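Local coordinates for IMC sub-compartment protein ISP3 (Toxoplasma gondii, PDB 4CHJ) that adopts a pleckstrin homology fold and belongs to a family of inner membrane complex proteins critical for replication of the parasite, at residues A[68-72]-A[82-87]; A[28-32]-A[135-139]. All blocks are in the same frame, centred on the assembly; numbering follows the deposited sequence.

Interaction 1 (A[68-72]-A[82-87]); sequences KNFMN and IQLDDI
M71 and I82 face each other as a hydrogen-bonded pair of the antiparallel hairpin formed by strands 70-75 and 78-83, part of the pleckstrin homology (PH) fold. M71 N reaches I82 O at 2.8 Å, almost in line with the C=O bond, and I82 N returns an equally short bond to M71 O. The methionine CG lies between the backbone N and the carbonyl carbon (chi1 77°); from there the extended thioether carries CE to I82 CD1 at 3.7 Å and, roughly at right angles, to I87 CD1 at 4.0 Å. F70 and Q83 form the adjacent non-hydrogen-bonded pair and direct their side chains to the opposite face. Next along the chain, L84 N binds N69 O at 2.9 Å, coming from well above the carbonyl plane, while L84 CB packs against the N69 amide carbon. N69 ND2 donates a hydrogen to the anti lone pair of D85 OD1, 3.2 Å away, amide and carboxylate lying within 15° of coplanar. N69 opens a G1 beta bulge at positive phi, it and F70 both facing D65. Farther out, L84 touches F140 and E144 of helix 131-149, whose N148 ND2 is hydrogen-bonded to L84 O and I87 O.

Interaction 2 (A[28-32]-A[135-139]); sequences IQVSK and QCFVS
The side-chain amide of Q135 receives I28 over one of its faces: CD1 of the isoleucine stands above the amide carbon, 4.2 Å from Q135 CD, and is about as close to the methylene CG before it. No hydrogen bond crosses here; Q29 O and Q135 OE1, both acceptors, stay 4.3 Å apart.

I28 divides its branches among three helix residues. While CD1 attends to the amide, CG1 packs on V138 CG1 at 3.9 Å, and CG2, placed anti to the isoleucine N, settles beside the polar S139 OG at 3.6 Å, with Q135 O close by. That carbonyl already accepts the regular helical bond from S139 N, and S139 OG adds a weak second one.

In a PH fold the C-terminal helix closes one end of the beta barrel, and residues 135-139 belong to that helix, 131-149. Residues 28-32 lay a loop across its outer side, beginning just after an unmodelled break in the chain and leading into helix 32-44. V30 makes the second apolar touch: its CG2, the branch anti to the backbone N (chi1, measured to CG1, is 76°), meets C136 SG at 3.9 Å. Beyond this, C136 also touches F35 and W38 of helix 32-44, so that both the loop and the helix it introduces adjoin the same cysteine. Y92 touches I28, Q135 and V138. S31 turns its side chain away from the contact and serves as N-cap of helix 32-44, its OG hydrogen-bonded to A34 N.

Helix 131-149 is common to both contacts: it supplies residues 135-139 to interaction 2, and its later turns pack on N69 and L84 of interaction 1. The centres lie about 19 Å apart, yet the two meet where M71 CE approaches F137 CZ at 4.1 Å. Both are partly buried, combining interior residues with exposed ones. Interaction 1 is short-range, within a hairpin, and relies on three backbone hydrogen bonds and one side-chain bond, with M71 packing against I82, L84 and I87; it buries 420 Å². Interaction 2 joins parts of the chain far apart in sequence, buries 291 Å², and has van der Waals packing but no hydrogen bond between its segments.

Interaction 1 (A[68-72]-A[82-87])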
loop_
_atom_site.group_PDB
_atom_site.type_symbol
_atom_site.label_atom_id
_atom_site.label_comp_id
_atom_site.label_asym_id
_atom_site.label_seq_id
_atom_site.Cartn_x
_atom_site.Cartn_y
_atom_site.Cartn_z
ATOM N N LYS A 68 4.163 6.321 -15.561
ATOM C CA LYS A 68 3.664 7.649 -15.233
ATOM C C LYS A 68 3.891 8.035 -13.771
ATOM O O LYS A 68 3.475 9.102 -13.340
ATOM C CB LYS A 68 2.179 7.745 -15.574
ATOM C CG LYS A 68 1.852 7.441 -17.024
ATOM C CD LYS A 68 1.508 8.707 -17.783
ATOM C CE LYS A 68 0.116 8.636 -18.385
ATOM N NZ LYS A 68 -0.391 9.973 -18.806
ATOM N N ASN A 69 4.525 7.149 -13.011
ATOM C CA ASN A 69 4.693 7.327 -11.574
ATOM C C ASN A 69 3.419 7.784 -10.855
ATOM O O ASN A 69 3.452 8.673 -9.987
ATOM C CB ASN A 69 5.873 8.269 -11.281
ATOM C CG ASN A 69 6.910 7.641 -10.342
ATOM O OD1 ASN A 69 7.284 6.462 -10.490
ATOM N ND2 ASN A 69 7.387 8.430 -9.377
ATOM N N PHE A 70 2.299 7.145 -11.189
ATOM C CA PHE A 70 1.078 7.314 -10.411
ATOM C C PHE A 70 0.358 6.002 -10.169
ATOM O O PHE A 70 0.553 5.012 -10.867
ATOM C CB PHE A 70 0.126 8.332 -11.057
ATOM C CG PHE A 70 -0.593 7.813 -12.277
ATOM C CD1 PHE A 70 -1.693 6.962 -12.154
ATOM C CD2 PHE A 70 -0.201 8.210 -13.551
ATOM C CE1 PHE A 70 -2.363 6.500 -13.281
ATOM C CE2 PHE A 70 -0.875 7.756 -14.678
ATOM C CZ PHE A 70 -1.950 6.895 -14.543
ATOM N N MET A 71 -0.415 5.958 -9.101
ATOM C CA MET A 71 -1.322 4.854 -8.886
ATOM C C MET A 71 -2.684 5.435 -8.620
ATOM O O MET A 71 -2.824 6.376 -7.860
ATOM C CB MET A 71 -0.848 3.913 -7.784
ATOM C CG MET A 71 -1.049 4.383 -6.366
ATOM S SD MET A 71 -0.313 3.186 -5.248
ATOM C CE MET A 71 -0.272 4.112 -3.726
ATOM N N ASN A 72 -3.687 4.886 -9.280
ATOM C CA ASN A 72 -5.003 5.477 -9.259
ATOM C C ASN A 72 -5.988 4.644 -8.501
ATOM O O ASN A 72 -6.126 3.459 -8.747
ATOM C CB ASN A 72 -5.511 5.663 -10.677
ATOM C CG ASN A 72 -5.261 7.049 -11.198
ATOM O OD1 ASN A 72 -4.118 7.467 -11.348
ATOM N ND2 ASN A 72 -6.333 7.775 -11.473
ATOM N N ILE A 82 -2.496 8.978 -6.828
ATOM C CA ILE A 82 -1.422 9.123 -5.900
ATOM C C ILE A 82 -0.161 9.080 -6.711
ATOM O O ILE A 82 0.016 8.206 -7.534
ATOM C CB ILE A 82 -1.418 7.977 -4.864
ATOM C CG1 ILE A 82 -2.829 7.762 -4.296
ATOM C CG2 ILE A 82 -0.426 8.272 -3.746
ATOM C CD1 ILE A 82 -2.925 6.674 -3.244
ATOM N N GLN A 83 0.724 10.031 -6.454
ATOM C CA GLN A 83 2.020 10.056 -7.096
ATOM C C GLN A 83 2.986 9.164 -6.347
ATOM O O GLN A 83 3.122 9.263 -5.138
ATOM C CB GLN A 83 2.561 11.480 -7.142
ATOM C CG GLN A 83 1.548 12.501 -7.616
ATOM C CD GLN A 83 1.727 12.848 -9.073
ATOM O OE1 GLN A 83 2.779 13.333 -9.480
ATOM N NE2 GLN A 83 0.700 12.597 -9.869
ATOM N N LEU A 84 3.666 8.301 -7.093
ATOM C CA LEU A 84 4.642 7.373 -6.542
ATOM C C LEU A 84 5.779 8.155 -5.910
ATOM O O LEU A 84 6.354 7.747 -4.906
ATOM C CB LEU A 84 5.151 6.426 -7.623
ATOM C CG LEU A 84 4.056 5.596 -8.297
ATOM C CD1 LEU A 84 4.656 4.475 -9.126
ATOM C CD2 LEU A 84 3.080 5.046 -7.272
ATOM N N ASP A 85 6.074 9.297 -6.512
ATOM C CA ASP A 85 7.096 10.203 -6.022
ATOM C C ASP A 85 6.691 10.686 -4.642
ATOM O O ASP A 85 7.524 10.882 -3.766
ATOM C CB ASP A 85 7.276 11.388 -6.977
ATOM C CG ASP A 85 6.007 11.731 -7.741
ATOM O OD1 ASP A 85 5.597 10.936 -8.613
ATOM O OD2 ASP A 85 5.421 12.799 -7.472
ATOM N N ASP A 86 5.394 10.899 -4.472
ATOM C CA ASP A 86 4.841 11.384 -3.211
ATOM C C ASP A 86 5.062 10.474 -2.000
ATOM O O ASP A 86 5.226 10.963 -0.890
ATOM C CB ASP A 86 3.357 11.721 -3.355
ATOM C CG ASP A 86 2.938 12.872 -2.463
ATOM O OD1 ASP A 86 3.822 13.625 -2.011
ATOM O OD2 ASP A 86 1.727 13.024 -2.214
ATOM N N ILE A 87 5.087 9.161 -2.209
ATOM C CA ILE A 87 5.104 8.229 -1.089
ATOM C C ILE A 87 6.337 8.449 -0.235
ATOM O O ILE A 87 7.449 8.458 -0.738
ATOM C CB ILE A 87 5.152 6.775 -1.590
ATOM C CG1 ILE A 87 4.188 6.570 -2.760
ATOM C CG2 ILE A 87 4.873 5.805 -0.455
ATOM C CD1 ILE A 87 2.778 6.216 -2.351
#

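Interaction 2 (A[28-32]-A[135-139])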
loop_
_atom_site.group_PDB
_atom_site.type_symbol
_atom_site.label_atom_id
_atom_site.label_comp_id
_atom_site.label_asym_id
_atom_site.label_seq_id
_atom_site.Cartn_x
_atom_site.Cartn_y
_atom_site.Cartn_z
ATOM N N ILE A 28 9.731 -9.006 5.557
ATOM C CA ILE A 28 9.121 -9.338 4.266
ATOM C C ILE A 28 10.009 -10.305 3.491
ATOM O O ILE A 28 11.116 -9.963 3.059
ATOM C CB ILE A 28 8.853 -8.067 3.403
ATOM C CG1 ILE A 28 8.006 -7.057 4.179
ATOM C CG2 ILE A 28 8.143 -8.427 2.099
ATOM C CD1 ILE A 28 6.720 -7.633 4.734
ATOM N N GLN A 29 9.535 -11.532 3.364
ATOM C CA GLN A 29 10.102 -12.472 2.425
ATOM C C GLN A 29 8.975 -12.953 1.535
ATOM O O GLN A 29 8.209 -13.857 1.894
ATOM C CB GLN A 29 10.745 -13.644 3.161
ATOM C CG GLN A 29 12.177 -13.925 2.747
ATOM C CD GLN A 29 12.863 -14.895 3.688
ATOM O OE1 GLN A 29 12.388 -15.141 4.800
ATOM N NE2 GLN A 29 13.987 -15.459 3.247
ATOM N N VAL A 30 8.821 -12.287 0.407
ATOM C CA VAL A 30 7.855 -12.707 -0.564
ATOM C C VAL A 30 8.590 -13.132 -1.826
ATOM O O VAL A 30 9.618 -12.541 -2.189
ATOM C CB VAL A 30 6.827 -11.597 -0.862
ATOM C CG1 VAL A 30 7.427 -10.508 -1.748
ATOM C CG2 VAL A 30 5.586 -12.196 -1.505
ATOM N N SER A 31 8.069 -14.174 -2.474
ATOM C CA SER A 31 8.690 -14.720 -3.660
ATOM C C SER A 31 8.616 -13.692 -4.773
ATOM O O SER A 31 7.687 -12.860 -4.818
ATOM C CB SER A 31 7.977 -15.978 -4.100
ATOM O OG SER A 31 6.939 -15.637 -4.996
ATOM N N LYS A 32 9.592 -13.763 -5.671
ATOM C CA LYS A 32 9.632 -12.955 -6.876
ATOM C C LYS A 32 8.460 -13.284 -7.785
ATOM O O LYS A 32 7.902 -12.410 -8.424
ATOM C CB LYS A 32 10.949 -13.166 -7.614
ATOM C CG LYS A 32 11.245 -12.126 -8.680
ATOM C CD LYS A 32 10.938 -12.662 -10.065
ATOM C CE LYS A 32 11.863 -12.075 -11.113
ATOM N NZ LYS A 32 11.641 -12.686 -12.450
ATOM N N GLN A 135 2.063 -7.987 1.366
ATOM C CA GLN A 135 3.511 -7.976 1.451
ATOM C C GLN A 135 4.161 -7.572 0.131
ATOM O O GLN A 135 5.214 -6.939 0.136
ATOM C CB GLN A 135 4.014 -9.332 1.928
ATOM C CG GLN A 135 3.445 -9.704 3.289
ATOM C CD GLN A 135 4.180 -10.842 3.958
ATOM O OE1 GLN A 135 4.804 -11.673 3.300
ATOM N NE2 GLN A 135 4.067 -10.912 5.278
ATOM N N CYS A 136 3.487 -7.835 -0.983
ATOM C CA CYS A 136 3.913 -7.303 -2.281
ATOM C C CYS A 136 3.753 -5.801 -2.380
ATOM O O CYS A 136 4.585 -5.112 -2.985
ATOM C CB CYS A 136 3.127 -7.954 -3.419
ATOM S SG CYS A 136 3.545 -9.691 -3.660
ATOM N N PHE A 137 2.647 -5.282 -1.865
ATOM C CA PHE A 137 2.410 -3.853 -1.947
ATOM C C PHE A 137 3.459 -3.171 -1.085
ATOM O O PHE A 137 4.092 -2.192 -1.500
ATOM C CB PHE A 137 1.005 -3.549 -1.491
ATOM C CG PHE A 137 0.648 -2.113 -1.557
ATOM C CD1 PHE A 137 0.575 -1.463 -2.758
ATOM C CD2 PHE A 137 0.361 -1.404 -0.394
ATOM C CE1 PHE A 137 0.253 -0.124 -2.812
ATOM C CE2 PHE A 137 0.017 -0.070 -0.448
ATOM C CZ PHE A 137 -0.045 0.565 -1.658
ATOM N N VAL A 138 3.777 -3.797 0.042
ATOM C CA VAL A 138 4.852 -3.303 0.896
ATOM C C VAL A 138 6.204 -3.200 0.122
ATOM O O VAL A 138 6.915 -2.176 0.198
ATOM C CB VAL A 138 4.998 -4.161 2.190
ATOM C CG1 VAL A 138 6.242 -3.757 2.976
ATOM C CG2 VAL A 138 3.784 -3.997 3.094
ATOM N N SER A 139 6.527 -4.223 -0.656
ATOM C CA SER A 139 7.789 -4.246 -1.402
ATOM C C SER A 139 7.756 -3.251 -2.532
ATOM O O SER A 139 8.746 -2.589 -2.804
ATOM C CB SER A 139 8.063 -5.638 -1.940
ATOM O OG SER A 139 8.488 -6.473 -0.883
#